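Local structure of peptidase S15/CocE/NonD (Thaumarchaeota archaeon SCGC AB-539-E09, 4PF1) at residues A[140-143]-A[144-148]; A[231-234]-A[235-239]; A[266-269]-A[270-274]; A[357-360]-A[361-365]; A[376-380]-A[381-385]. The protein is an aminopeptidase of the S15 serine peptidase family, built on an alpha/beta hydrolase fold, and probably cleaves residues from the N-terminal end of peptides. All blocks are in the same frame, centred on the assembly; numbering follows the deposited sequence.

Contact 1: residues A[140-143]-A[144-148]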
loop_
_atom_site.group_PDB
_atom_site.type_symbol
_atom_site.label_atom_id
_atom_site.label_comp_id
_atom_site.label_asym_id
_atom_site.label_seq_id
_atom_site.Cartn_x
_atom_site.Cartn_y
_atom_site.Cartn_z
ATOM N N THR A 140 4.507 -12.699 45.840
ATOM C CA THR A 140 4.430 -11.447 45.080
ATOM C C THR A 140 3.204 -10.625 45.526
ATOM O O THR A 140 3.353 -9.438 45.820
ATOM C CB THR A 140 4.412 -11.733 43.562
ATOM O OG1 THR A 140 5.656 -12.326 43.191
ATOM C CG2 THR A 140 4.173 -10.476 42.723
ATOM N N ILE A 141 2.003 -11.257 45.583
ATOM C CA ILE A 141 0.757 -10.578 45.976
ATOM C C ILE A 141 0.865 -10.062 47.425
ATOM O O ILE A 141 0.447 -8.934 47.699
ATOM C CB ILE A 141 -0.503 -11.478 45.767
ATOM C CG1 ILE A 141 -0.720 -11.794 44.266
ATOM C CG2 ILE A 141 -1.761 -10.823 46.371
ATOM C CD1 ILE A 141 -1.819 -12.851 43.964
ATOM N N ASP A 142 1.458 -10.870 48.329
ATOM C CA ASP A 142 1.645 -10.519 49.742
ATOM C C ASP A 142 2.503 -9.268 49.896
ATOM O O ASP A 142 2.158 -8.391 50.687
ATOM C CB ASP A 142 2.261 -11.684 50.524
ATOM C CG ASP A 142 2.025 -11.585 52.018
ATOM O OD1 ASP A 142 0.857 -11.752 52.448
ATOM O OD2 ASP A 142 3.002 -11.335 52.756
ATOM N N TRP A 143 3.608 -9.174 49.126
ATOM C CA TRP A 143 4.482 -8.002 49.147
ATOM C C TRP A 143 3.754 -6.772 48.586
ATOM O O TRP A 143 3.842 -5.698 49.175
ATOM C CB TRP A 143 5.770 -8.262 48.351
ATOM C CG TRP A 143 6.813 -7.193 48.527
ATOM C CD1 TRP A 143 7.859 -7.206 49.401
ATOM C CD2 TRP A 143 6.888 -5.939 47.830
ATOM N NE1 TRP A 143 8.587 -6.044 49.286
ATOM C CE2 TRP A 143 8.005 -5.243 48.337
ATOM C CE3 TRP A 143 6.107 -5.329 46.830
ATOM C CZ2 TRP A 143 8.376 -3.977 47.867
ATOM C CZ3 TRP A 143 6.465 -4.068 46.378
ATOM C CH2 TRP A 143 7.583 -3.403 46.896
ATOM N N LEU A 144 3.064 -6.929 47.436
ATOM C CA LEU A 144 2.361 -5.842 46.747
ATOM C C LEU A 144 1.308 -5.157 47.634
ATOM O O LEU A 144 1.357 -3.938 47.779
ATOM C CB LEU A 144 1.705 -6.340 45.445
ATOM C CG LEU A 144 2.645 -6.629 44.265
ATOM C CD1 LEU A 144 1.934 -7.433 43.191
ATOM C CD2 LEU A 144 3.220 -5.345 43.676
ATOM N N VAL A 145 0.380 -5.933 48.244
ATOM C CA VAL A 145 -0.694 -5.377 49.086
ATOM C C VAL A 145 -0.149 -4.765 50.403
ATOM O O VAL A 145 -0.814 -3.909 50.990
ATOM C CB VAL A 145 -1.840 -6.393 49.368
ATOM C CG1 VAL A 145 -2.562 -6.780 48.082
ATOM C CG2 VAL A 145 -1.336 -7.633 50.115
ATOM N N LYS A 146 1.053 -5.195 50.848
ATOM C CA LYS A 146 1.684 -4.690 52.072
ATOM C C LYS A 146 2.573 -3.467 51.819
ATOM O O LYS A 146 2.764 -2.667 52.735
ATOM C CB LYS A 146 2.533 -5.788 52.741
ATOM C CG LYS A 146 1.743 -6.766 53.602
ATOM C CD LYS A 146 2.641 -7.901 54.085
ATOM C CE LYS A 146 2.009 -8.728 55.178
ATOM N NZ LYS A 146 1.051 -9.727 54.639
ATOM N N ASN A 147 3.147 -3.333 50.604
ATOM C CA ASN A 147 4.107 -2.258 50.332
ATOM C C ASN A 147 3.617 -1.181 49.350
ATOM O O ASN A 147 4.310 -0.174 49.178
ATOM C CB ASN A 147 5.434 -2.839 49.857
ATOM C CG ASN A 147 6.109 -3.662 50.921
ATOM O OD1 ASN A 147 6.854 -3.146 51.756
ATOM N ND2 ASN A 147 5.799 -4.950 50.962
ATOM N N ILE A 148 2.435 -1.362 48.731
ATOM C CA ILE A 148 1.877 -0.333 47.845
ATOM C C ILE A 148 0.689 0.316 48.576
ATOM O O ILE A 148 -0.373 -0.303 48.694
ATOM C CB ILE A 148 1.513 -0.867 46.422
ATOM C CG1 ILE A 148 2.706 -1.617 45.745
ATOM C CG2 ILE A 148 0.957 0.250 45.525
ATOM C CD1 ILE A 148 4.090 -0.820 45.608
#
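The last two turns of helix 133-147, one of the helices packed on the central sheet of the alpha/beta hydrolase fold, are finished off by a side chain: N147 folds back over the indole of W143. Its amide lies stacked on one ring face, the two planes 19° apart, with ND2 over the five-membered ring, about equally far from its five atoms. N147 CB sits almost straight above the six-membered ring, 3.6 Å from its centroid, in a CH-pi contact. The W143 indole is brought beneath by CG standing anti to the backbone N (chi1 -170°), which lays the ring alongside the following turn. W143 O is gripped twice by one residue: N147 N donates to it at 2.8 Å as part of the helix backbone, and N147 ND2 donates to the same W143 O at 2.8 Å, along a nearly straight N-H (165°). The ND2 bond, with W143 O in the amide plane, and the ring contact together hold the amide flat. I148 CD1 meets W143 CZ3 obliquely, at 4.1 Å. On another side of the helix K146 bends at its last torsion and brings NZ 3.0 Å from D142 OD1, above the carboxylate plane, a salt bridge whose D142 OD1 also bonds H175. W143 leans on R35, E37 and I39 of strand 32-40, while I51 of strand 46-54 meets W143, L144 and I148, and L144 reaches V102 of strand 100-105.

Contact 2: residues A[231-234]-A[235-239]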
loop_
_atom_site.group_PDB
_atom_site.type_symbol
_atom_site.label_atom_id
_atom_site.label_comp_id
_atom_site.label_asym_id
_atom_site.label_seq_id
_atom_site.Cartn_x
_atom_site.Cartn_y
_atom_site.Cartn_z
ATOM N N THR A 231 11.357 -20.990 4.944
ATOM C CA THR A 231 11.519 -22.009 5.998
ATOM C C THR A 231 11.183 -23.414 5.484
ATOM O O THR A 231 11.779 -24.383 5.951
ATOM C CB THR A 231 10.696 -21.661 7.248
ATOM O OG1 THR A 231 9.309 -21.589 6.908
ATOM C CG2 THR A 231 11.148 -20.359 7.904
ATOM N N TYR A 232 10.244 -23.517 4.515
ATOM C CA TYR A 232 9.852 -24.783 3.878
ATOM C C TYR A 232 11.100 -25.510 3.367
ATOM O O TYR A 232 11.312 -26.676 3.696
ATOM C CB TYR A 232 8.863 -24.511 2.726
ATOM C CG TYR A 232 8.396 -25.754 1.993
ATOM C CD1 TYR A 232 9.186 -26.345 1.008
ATOM C CD2 TYR A 232 7.144 -26.308 2.244
ATOM C CE1 TYR A 232 8.759 -27.478 0.319
ATOM C CE2 TYR A 232 6.698 -27.432 1.548
ATOM C CZ TYR A 232 7.512 -28.019 0.592
ATOM O OH TYR A 232 7.091 -29.128 -0.097
ATOM N N ASP A 233 11.947 -24.786 2.609
ATOM C CA ASP A 233 13.200 -25.279 2.058
ATOM C C ASP A 233 14.175 -25.697 3.164
ATOM O O ASP A 233 14.726 -26.798 3.105
ATOM C CB ASP A 233 13.836 -24.198 1.175
ATOM C CG ASP A 233 14.105 -24.658 -0.233
ATOM O OD1 ASP A 233 15.131 -25.335 -0.448
ATOM O OD2 ASP A 233 13.289 -24.344 -1.124
ATOM N N ALA A 234 14.353 -24.834 4.186
ATOM C CA ALA A 234 15.273 -25.055 5.312
ATOM C C ALA A 234 14.954 -26.332 6.102
ATOM O O ALA A 234 15.848 -27.151 6.305
ATOM C CB ALA A 234 15.259 -23.850 6.247
ATOM N N TYR A 235 13.685 -26.507 6.530
ATOM C CA TYR A 235 13.265 -27.658 7.332
ATOM C C TYR A 235 13.251 -28.970 6.515
ATOM O O TYR A 235 13.556 -30.027 7.074
ATOM C CB TYR A 235 11.901 -27.393 7.995
ATOM C CG TYR A 235 11.997 -26.471 9.196
ATOM C CD1 TYR A 235 11.948 -25.088 9.045
ATOM C CD2 TYR A 235 12.170 -26.981 10.481
ATOM C CE1 TYR A 235 12.062 -24.234 10.142
ATOM C CE2 TYR A 235 12.271 -26.135 11.590
ATOM C CZ TYR A 235 12.221 -24.761 11.413
ATOM O OH TYR A 235 12.337 -23.913 12.489
ATOM N N LEU A 236 12.948 -28.898 5.197
ATOM C CA LEU A 236 12.952 -30.077 4.315
ATOM C C LEU A 236 14.381 -30.603 4.101
ATOM O O LEU A 236 14.589 -31.819 4.121
ATOM C CB LEU A 236 12.282 -29.761 2.961
ATOM C CG LEU A 236 12.031 -30.948 2.000
ATOM C CD1 LEU A 236 11.134 -32.013 2.637
ATOM C CD2 LEU A 236 11.417 -30.464 0.687
ATOM N N ARG A 237 15.363 -29.686 3.927
ATOM C CA ARG A 237 16.779 -30.039 3.738
ATOM C C ARG A 237 17.363 -30.678 4.999
ATOM O O ARG A 237 18.223 -31.551 4.891
ATOM C CB ARG A 237 17.607 -28.813 3.335
ATOM C CG ARG A 237 17.405 -28.395 1.882
ATOM C CD ARG A 237 18.335 -27.262 1.512
ATOM N NE ARG A 237 17.767 -26.397 0.478
ATOM C CZ ARG A 237 18.333 -25.269 0.057
ATOM N NH1 ARG A 237 19.487 -24.864 0.575
ATOM N NH2 ARG A 237 17.751 -24.538 -0.883
ATOM N N ALA A 238 16.877 -30.263 6.192
ATOM C CA ALA A 238 17.304 -30.830 7.477
ATOM C C ALA A 238 16.797 -32.276 7.627
ATOM O O ALA A 238 17.470 -33.099 8.245
ATOM C CB ALA A 238 16.802 -29.970 8.627
ATOM N N GLY A 239 15.642 -32.569 7.023
ATOM C CA GLY A 239 15.047 -33.902 7.026
ATOM C C GLY A 239 14.108 -34.138 8.187
ATOM O O GLY A 239 12.938 -34.471 7.985
#
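D233 holds its carboxylate off a staggered position (chi1 -124°), while R237 sets CG anti to its carbonyl carbon (chi1 -75°) and runs extended to NE; together these torsions close an i to i+4 salt bridge on helix 231-238. One oxygen does the work. D233 OD1 takes R237 NH2 at 2.8 Å, from above the carboxylate plane, and, more weakly, R237 NE at 3.0 Å, the carboxylate and guanidinium planes standing nearly perpendicular (87°). The ion pair is part of a wider charge network: D233 OD2 meets R441, and R237 NH1 reaches D513 of a second subunit, so the helix takes part in the subunit interface. Farther round the helix, Y232 and L236 run alongside each other in the same direction, Y232 CE1 4.0 Å from L236 CD2, with both also against F581. T231 and Y235 form a third pair, Y235 packing on helix 204-215 as well. Here the edge of the Y235 ring meets the backbone, CD1 coming 3.2 Å from T231 O, which lies close to the ring plane.

Contact 3: residues A[266-269]-A[270-274]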
loop_
_atom_site.group_PDB
_atom_site.type_symbol
_atom_site.label_atom_id
_atom_site.label_comp_id
_atom_site.label_asym_id
_atom_site.label_seq_id
_atom_site.Cartn_x
_atom_site.Cartn_y
_atom_site.Cartn_z
ATOM N N ASP A 266 3.054 -39.125 27.282
ATOM C CA ASP A 266 3.396 -39.924 28.459
ATOM C C ASP A 266 3.118 -39.150 29.759
ATOM O O ASP A 266 2.453 -38.109 29.720
ATOM C CB ASP A 266 4.867 -40.403 28.395
ATOM C CG ASP A 266 5.922 -39.323 28.187
ATOM O OD1 ASP A 266 5.641 -38.145 28.504
ATOM O OD2 ASP A 266 7.039 -39.664 27.753
ATOM N N SER A 267 3.626 -39.664 30.908
ATOM C CA SER A 267 3.444 -39.071 32.238
ATOM C C SER A 267 3.874 -37.599 32.292
ATOM O O SER A 267 3.243 -36.819 32.999
ATOM C CB SER A 267 4.209 -39.870 33.289
ATOM O OG SER A 267 5.609 -39.818 33.065
ATOM N N PHE A 268 4.937 -37.221 31.537
ATOM C CA PHE A 268 5.466 -35.852 31.492
ATOM C C PHE A 268 4.409 -34.843 31.014
ATOM O O PHE A 268 4.308 -33.750 31.579
ATOM C CB PHE A 268 6.718 -35.780 30.588
ATOM C CG PHE A 268 7.267 -34.388 30.360
ATOM C CD1 PHE A 268 8.072 -33.775 31.313
ATOM C CD2 PHE A 268 7.001 -33.702 29.180
ATOM C CE1 PHE A 268 8.576 -32.486 31.104
ATOM C CE2 PHE A 268 7.505 -32.413 28.970
ATOM C CZ PHE A 268 8.296 -31.818 29.930
ATOM N N TRP A 269 3.650 -35.199 29.962
ATOM C CA TRP A 269 2.636 -34.318 29.386
ATOM C C TRP A 269 1.290 -34.451 30.098
ATOM O O TRP A 269 0.591 -33.450 30.261
ATOM C CB TRP A 269 2.476 -34.589 27.886
ATOM C CG TRP A 269 3.688 -34.249 27.068
ATOM C CD1 TRP A 269 4.483 -35.118 26.379
ATOM C CD2 TRP A 269 4.234 -32.939 26.840
ATOM N NE1 TRP A 269 5.490 -34.433 25.738
ATOM C CE2 TRP A 269 5.355 -33.093 25.995
ATOM C CE3 TRP A 269 3.867 -31.643 27.249
ATOM C CZ2 TRP A 269 6.126 -32.005 25.566
ATOM C CZ3 TRP A 269 4.633 -30.565 26.825
ATOM C CH2 TRP A 269 5.750 -30.750 25.999
ATOM N N GLN A 270 0.925 -35.678 30.518
ATOM C CA GLN A 270 -0.338 -35.943 31.218
ATOM C C GLN A 270 -0.414 -35.181 32.560
ATOM O O GLN A 270 -1.464 -34.618 32.880
ATOM C CB GLN A 270 -0.529 -37.453 31.446
ATOM C CG GLN A 270 -0.812 -38.232 30.164
ATOM C CD GLN A 270 -1.115 -39.681 30.429
ATOM O OE1 GLN A 270 -2.184 -40.029 30.934
ATOM N NE2 GLN A 270 -0.193 -40.562 30.064
ATOM N N GLN A 271 0.710 -35.127 33.310
ATOM C CA GLN A 271 0.800 -34.440 34.609
ATOM C C GLN A 271 0.805 -32.905 34.476
ATOM O O GLN A 271 0.541 -32.213 35.464
ATOM C CB GLN A 271 2.064 -34.880 35.363
ATOM C CG GLN A 271 1.952 -36.241 36.035
ATOM C CD GLN A 271 3.256 -36.654 36.676
ATOM O OE1 GLN A 271 3.817 -35.951 37.526
ATOM N NE2 GLN A 271 3.759 -37.815 36.292
ATOM N N GLN A 272 1.140 -32.376 33.282
ATOM C CA GLN A 272 1.233 -30.929 33.058
ATOM C C GLN A 272 -0.029 -30.314 32.427
ATOM O O GLN A 272 -0.127 -29.083 32.369
ATOM C CB GLN A 272 2.455 -30.597 32.198
ATOM C CG GLN A 272 3.759 -30.618 32.979
ATOM C CD GLN A 272 4.925 -30.277 32.100
ATOM O OE1 GLN A 272 5.380 -29.130 32.046
ATOM N NE2 GLN A 272 5.413 -31.259 31.367
ATOM N N ALA A 273 -0.988 -31.152 31.961
ATOM C CA ALA A 273 -2.238 -30.663 31.355
ATOM C C ALA A 273 -3.014 -29.810 32.365
ATOM O O ALA A 273 -3.419 -30.305 33.418
ATOM C CB ALA A 273 -3.085 -31.832 30.874
ATOM N N MET A 274 -3.128 -28.504 32.075
ATOM C CA MET A 274 -3.742 -27.509 32.956
ATOM C C MET A 274 -5.221 -27.768 33.228
ATOM O O MET A 274 -5.684 -27.475 34.326
ATOM C CB MET A 274 -3.544 -26.097 32.396
ATOM C CG MET A 274 -2.091 -25.662 32.387
ATOM S SD MET A 274 -1.352 -25.736 34.038
ATOM C CE MET A 274 -1.846 -24.120 34.662
#
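F268 and Q272 make the tight half of this short turn, and S267, Q270 and Q271 the loose one. Q272 runs extended beyond CG and folds its amide back over the turn, putting NE2 over the centre of the F268 ring, 3.2 Å above the plane. The amide stands steeply on the ring, at 73°, and NE2 spends an N-H on the carbonyl of the same residue: Q272 NE2 to F268 O is 2.7 Å and practically straight (178°), approaching from above the carbonyl plane. That one bond fixes the amide rotation, so the nitrogen both covers the ring centre and bonds the backbone oxygen of the same residue. Behind it, F268 CD2 lies over the W269 ring, whose NE1 bonds H262 O; F268 itself also stacks on H262, and E13 of a third subunit packs against it.

The exposed side is held mainly by backbone. Q270 N donates to D266 O at 3.0 Å and Q271 N to S267 O at 3.1 Å, while the long chains of Q270 and Q271 lie over those carbonyls; the Q271 amide only brushes S267, Q271 NE2 lying 3.7 Å from S267 CB. D266 accepts weakly from F268 N through OD1, and its OD2 bonds H262. With that cap, and with A273 at the N-cap position of the next helix, this is a short, N-capped helix 267-270, joined by a brief loop to helix 274-279.

Contact 4: residues A[357-360]-A[361-365]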
loop_
_atom_site.group_PDB
_atom_site.type_symbol
_atom_site.label_atom_id
_atom_site.label_comp_id
_atom_site.label_asym_id
_atom_site.label_seq_id
_atom_site.Cartn_x
_atom_site.Cartn_y
_atom_site.Cartn_z
ATOM N N GLN A 357 -13.853 -5.239 31.881
ATOM C CA GLN A 357 -13.738 -4.168 32.876
ATOM C C GLN A 357 -14.899 -4.219 33.916
ATOM O O GLN A 357 -14.590 -4.213 35.107
ATOM C CB GLN A 357 -13.618 -2.778 32.221
ATOM C CG GLN A 357 -13.051 -1.689 33.158
ATOM C CD GLN A 357 -11.731 -2.055 33.825
ATOM O OE1 GLN A 357 -10.814 -2.622 33.212
ATOM N NE2 GLN A 357 -11.599 -1.708 35.095
ATOM N N PRO A 358 -16.201 -4.393 33.536
ATOM C CA PRO A 358 -17.251 -4.499 34.572
ATOM C C PRO A 358 -17.084 -5.748 35.448
ATOM O O PRO A 358 -17.408 -5.699 36.633
ATOM C CB PRO A 358 -18.552 -4.544 33.761
ATOM C CG PRO A 358 -18.201 -3.945 32.443
ATOM C CD PRO A 358 -16.801 -4.407 32.187
ATOM N N PHE A 359 -16.537 -6.850 34.877
ATOM C CA PHE A 359 -16.224 -8.080 35.620
ATOM C C PHE A 359 -15.207 -7.757 36.725
ATOM O O PHE A 359 -15.455 -8.051 37.894
ATOM C CB PHE A 359 -15.674 -9.166 34.660
ATOM C CG PHE A 359 -15.067 -10.390 35.315
ATOM C CD1 PHE A 359 -15.873 -11.429 35.772
ATOM C CD2 PHE A 359 -13.687 -10.524 35.436
ATOM C CE1 PHE A 359 -15.309 -12.570 36.355
ATOM C CE2 PHE A 359 -13.126 -11.663 36.025
ATOM C CZ PHE A 359 -13.941 -12.676 36.482
ATOM N N LEU A 360 -14.086 -7.099 36.349
ATOM C CA LEU A 360 -13.017 -6.711 37.272
ATOM C C LEU A 360 -13.490 -5.670 38.284
ATOM O O LEU A 360 -13.208 -5.817 39.473
ATOM C CB LEU A 360 -11.791 -6.173 36.506
ATOM C CG LEU A 360 -11.059 -7.159 35.581
ATOM C CD1 LEU A 360 -10.040 -6.439 34.726
ATOM C CD2 LEU A 360 -10.390 -8.282 36.375
ATOM N N ASP A 361 -14.223 -4.630 37.822
ATOM C CA ASP A 361 -14.718 -3.558 38.690
ATOM C C ASP A 361 -15.646 -4.083 39.786
ATOM O O ASP A 361 -15.591 -3.583 40.909
ATOM C CB ASP A 361 -15.422 -2.461 37.877
ATOM C CG ASP A 361 -14.476 -1.564 37.096
ATOM O OD1 ASP A 361 -13.350 -1.314 37.585
ATOM O OD2 ASP A 361 -14.885 -1.060 36.029
ATOM N N HIS A 362 -16.462 -5.117 39.484
ATOM C CA HIS A 362 -17.362 -5.695 40.480
ATOM C C HIS A 362 -16.589 -6.381 41.621
ATOM O O HIS A 362 -16.900 -6.141 42.783
ATOM C CB HIS A 362 -18.363 -6.679 39.847
ATOM C CG HIS A 362 -19.112 -7.490 40.865
ATOM N ND1 HIS A 362 -19.992 -6.898 41.752
ATOM C CD2 HIS A 362 -19.017 -8.808 41.159
ATOM C CE1 HIS A 362 -20.423 -7.872 42.539
ATOM N NE2 HIS A 362 -19.874 -9.041 42.214
ATOM N N TYR A 363 -15.606 -7.236 41.292
ATOM C CA TYR A 363 -14.855 -7.989 42.300
ATOM C C TYR A 363 -13.731 -7.179 42.960
ATOM O O TYR A 363 -13.274 -7.555 44.040
ATOM C CB TYR A 363 -14.270 -9.281 41.695
ATOM C CG TYR A 363 -15.313 -10.304 41.296
ATOM C CD1 TYR A 363 -16.055 -10.987 42.257
ATOM C CD2 TYR A 363 -15.529 -10.625 39.959
ATOM C CE1 TYR A 363 -17.019 -11.928 41.896
ATOM C CE2 TYR A 363 -16.483 -11.569 39.584
ATOM C CZ TYR A 363 -17.221 -12.226 40.557
ATOM O OH TYR A 363 -18.157 -13.167 40.197
ATOM N N LEU A 364 -13.277 -6.085 42.326
ATOM C CA LEU A 364 -12.154 -5.306 42.863
ATOM C C LEU A 364 -12.558 -3.936 43.435
ATOM O O LEU A 364 -11.775 -3.347 44.184
ATOM C CB LEU A 364 -11.076 -5.109 41.788
ATOM C CG LEU A 364 -10.438 -6.370 41.201
ATOM C CD1 LEU A 364 -9.787 -6.067 39.875
ATOM C CD2 LEU A 364 -9.430 -6.985 42.156
ATOM N N LYS A 365 -13.747 -3.415 43.072
ATOM C CA LYS A 365 -14.186 -2.096 43.544
ATOM C C LYS A 365 -15.631 -2.106 44.081
ATOM O O LYS A 365 -16.159 -1.042 44.411
ATOM C CB LYS A 365 -14.046 -1.048 42.421
ATOM C CG LYS A 365 -12.634 -0.496 42.270
ATOM C CD LYS A 365 -12.628 0.862 41.582
ATOM C CE LYS A 365 -12.341 0.765 40.103
ATOM N NZ LYS A 365 -12.129 2.105 39.494
#
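D361 starts the second segment by receiving Q357 from one turn back: Q357 NE2 donates to D361 OD1 at 3.1 Å, coming from above the carboxylate plane, with D361 OD2 a weak second acceptor. The bend at chi2 of Q357 (53°) swings its amide round to the acid. Both ends have outside partners, since Q357 OE1 bonds T93 and D361 OD1 also takes Y99. H362 donates its N to P358 O at 3.1 Å, and its imidazole turns away to A367 O through ND1. Next, Y363 turns its ring edge to the face of F359 in a T-shaped pair, planes at 72° and centroids 5.3 Å apart; between the rings, Y363 CE2 and F359 CE1 are nearest, 3.6 Å. L364 lies alongside L360, its CD1 3.9 Å from L360 CB. F359, L360 and L364 form the side of helix 347-365 turned to the sheet, where L360 and L364 rest on strand 154-160, and all three on strand 178-184.

Contact 5: residues A[376-380]-A[381-385]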
loop_
_atom_site.group_PDB
_atom_site.type_symbol
_atom_site.label_atom_id
_atom_site.label_comp_id
_atom_site.label_asym_id
_atom_site.label_seq_id
_atom_site.Cartn_x
_atom_site.Cartn_y
_atom_site.Cartn_z
ATOM N N LEU A 376 -20.309 -16.536 26.190
ATOM C CA LEU A 376 -20.454 -15.387 25.311
ATOM C C LEU A 376 -19.732 -15.738 24.019
ATOM O O LEU A 376 -18.506 -15.839 24.006
ATOM C CB LEU A 376 -19.888 -14.117 25.986
ATOM C CG LEU A 376 -20.100 -12.777 25.265
ATOM C CD1 LEU A 376 -21.587 -12.466 25.069
ATOM C CD2 LEU A 376 -19.440 -11.653 26.029
ATOM N N SER A 377 -20.501 -16.078 22.978
ATOM C CA SER A 377 -19.941 -16.561 21.720
ATOM C C SER A 377 -20.253 -15.636 20.554
ATOM O O SER A 377 -21.406 -15.247 20.351
ATOM C CB SER A 377 -20.457 -17.968 21.424
ATOM O OG SER A 377 -20.098 -18.411 20.125
ATOM N N TYR A 378 -19.218 -15.298 19.776
ATOM C CA TYR A 378 -19.379 -14.498 18.568
ATOM C C TYR A 378 -19.532 -15.439 17.399
ATOM O O TYR A 378 -18.678 -16.303 17.178
ATOM C CB TYR A 378 -18.190 -13.553 18.360
ATOM C CG TYR A 378 -18.360 -12.586 17.204
ATOM C CD1 TYR A 378 -18.107 -12.982 15.892
ATOM C CD2 TYR A 378 -18.702 -11.255 17.428
ATOM C CE1 TYR A 378 -18.220 -12.085 14.829
ATOM C CE2 TYR A 378 -18.822 -10.350 16.373
ATOM C CZ TYR A 378 -18.572 -10.768 15.075
ATOM O OH TYR A 378 -18.652 -9.874 14.039
ATOM N N GLU A 379 -20.626 -15.285 16.659
ATOM C CA GLU A 379 -20.925 -16.119 15.506
ATOM C C GLU A 379 -20.444 -15.439 14.236
ATOM O O GLU A 379 -20.924 -14.353 13.900
ATOM C CB GLU A 379 -22.436 -16.404 15.440
ATOM C CG GLU A 379 -22.837 -17.428 14.390
ATOM C CD GLU A 379 -24.329 -17.688 14.286
ATOM O OE1 GLU A 379 -25.122 -16.889 14.836
ATOM O OE2 GLU A 379 -24.707 -18.693 13.644
ATOM N N THR A 380 -19.490 -16.075 13.527
ATOM C CA THR A 380 -18.971 -15.554 12.259
ATOM C C THR A 380 -20.023 -15.802 11.165
ATOM O O THR A 380 -20.918 -16.628 11.347
ATOM C CB THR A 380 -17.576 -16.133 11.934
ATOM O OG1 THR A 380 -17.580 -17.553 12.099
ATOM C CG2 THR A 380 -16.475 -15.512 12.789
ATOM N N GLY A 381 -19.964 -15.022 10.092
ATOM C CA GLY A 381 -20.964 -15.067 9.030
ATOM C C GLY A 381 -22.133 -14.160 9.364
ATOM O O GLY A 381 -22.412 -13.206 8.634
ATOM N N ALA A 382 -22.803 -14.434 10.508
ATOM C CA ALA A 382 -23.916 -13.633 11.021
ATOM C C ALA A 382 -23.404 -12.353 11.708
ATOM O O ALA A 382 -24.132 -11.357 11.760
ATOM C CB ALA A 382 -24.740 -14.455 12.001
ATOM N N ASN A 383 -22.150 -12.394 12.243
ATOM C CA ASN A 383 -21.463 -11.281 12.928
ATOM C C ASN A 383 -22.272 -10.761 14.138
ATOM O O ASN A 383 -22.599 -9.573 14.215
ATOM C CB ASN A 383 -21.128 -10.146 11.946
ATOM C CG ASN A 383 -20.085 -10.527 10.931
ATOM O OD1 ASN A 383 -18.929 -10.813 11.264
ATOM N ND2 ASN A 383 -20.471 -10.547 9.667
ATOM N N ALA A 384 -22.579 -11.661 15.086
ATOM C CA ALA A 384 -23.358 -11.312 16.270
ATOM C C ALA A 384 -22.882 -12.057 17.506
ATOM O O ALA A 384 -22.498 -13.227 17.421
ATOM C CB ALA A 384 -24.834 -11.603 16.030
ATOM N N TRP A 385 -22.912 -11.366 18.661
ATOM C CA TRP A 385 -22.574 -11.930 19.965
ATOM C C TRP A 385 -23.813 -12.595 20.542
ATOM O O TRP A 385 -24.904 -12.025 20.471
ATOM C CB TRP A 385 -22.063 -10.839 20.924
ATOM C CG TRP A 385 -20.644 -10.407 20.693
ATOM C CD1 TRP A 385 -20.225 -9.244 20.120
ATOM C CD2 TRP A 385 -19.460 -11.088 21.134
ATOM N NE1 TRP A 385 -18.850 -9.173 20.139
ATOM C CE2 TRP A 385 -18.354 -10.295 20.753
ATOM C CE3 TRP A 385 -19.221 -12.319 21.770
ATOM C CZ2 TRP A 385 -17.033 -10.684 20.999
ATOM C CZ3 TRP A 385 -17.911 -12.699 22.024
ATOM C CH2 TRP A 385 -16.836 -11.888 21.640
#
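The W385 indole takes Y378 on one face: CD2, at the edge of the phenol, points down over the five-membered ring in an edge-to-face pair, centroids 4.8 Å apart and planes at 81°. Y378 CB joins it above the six-membered ring, 3.7 Å from the centroid, and L376 CG meets W385 CE3 obliquely at 3.6 Å. L376 O lies at the indole's edge, in its plane, and W350 stacks on W385 too. The Y378 ring, in turn, has A384 N over one face and W385 NE1 at its edge. Its OH donates to N383 OD1 at 2.9 Å, in the amide plane and on a lone pair; E344 N is bonded to that hydroxyl as well. All this belongs to a beta hairpin, strands 375-379 and 384-388, with a G1 beta bulge: N383 and A384 both face E379. E379 N gives A384 O a straight bond of 2.9 Å, whereas N383 N and A384 N reach E379 O only weakly. On the opposite sheet face E379 OE2 bonds T565 and pairs with R483, OE1 bonds H386, and A382 CB lies 3.8 Å from E379 OE1.

In the fold
The five contacts follow one another along the chain without touching. Contacts 1 and 4 lie on the same side of the chain's centre, both on helices packed against the central sheet, centres about 20 Å apart. Contacts 4 and 5 are joined in sequence, helix 347-365 leading to strand 375-379, with nearest atoms about 10 Å apart. Contact 2 lies across the chain's centre from contact 1, about 50 Å between centres; contact 2 reaches a second subunit and contact 3 a third. S161, H328 and D295 have the geometry of a probable Ser-His-Asp triad; M274 of contact 3 packs on helix 162-169, which directly follows that serine. Glycerol, probably from the crystallisation liquor, lies near Q272 in contact 3 and is also found at N383 in contact 5.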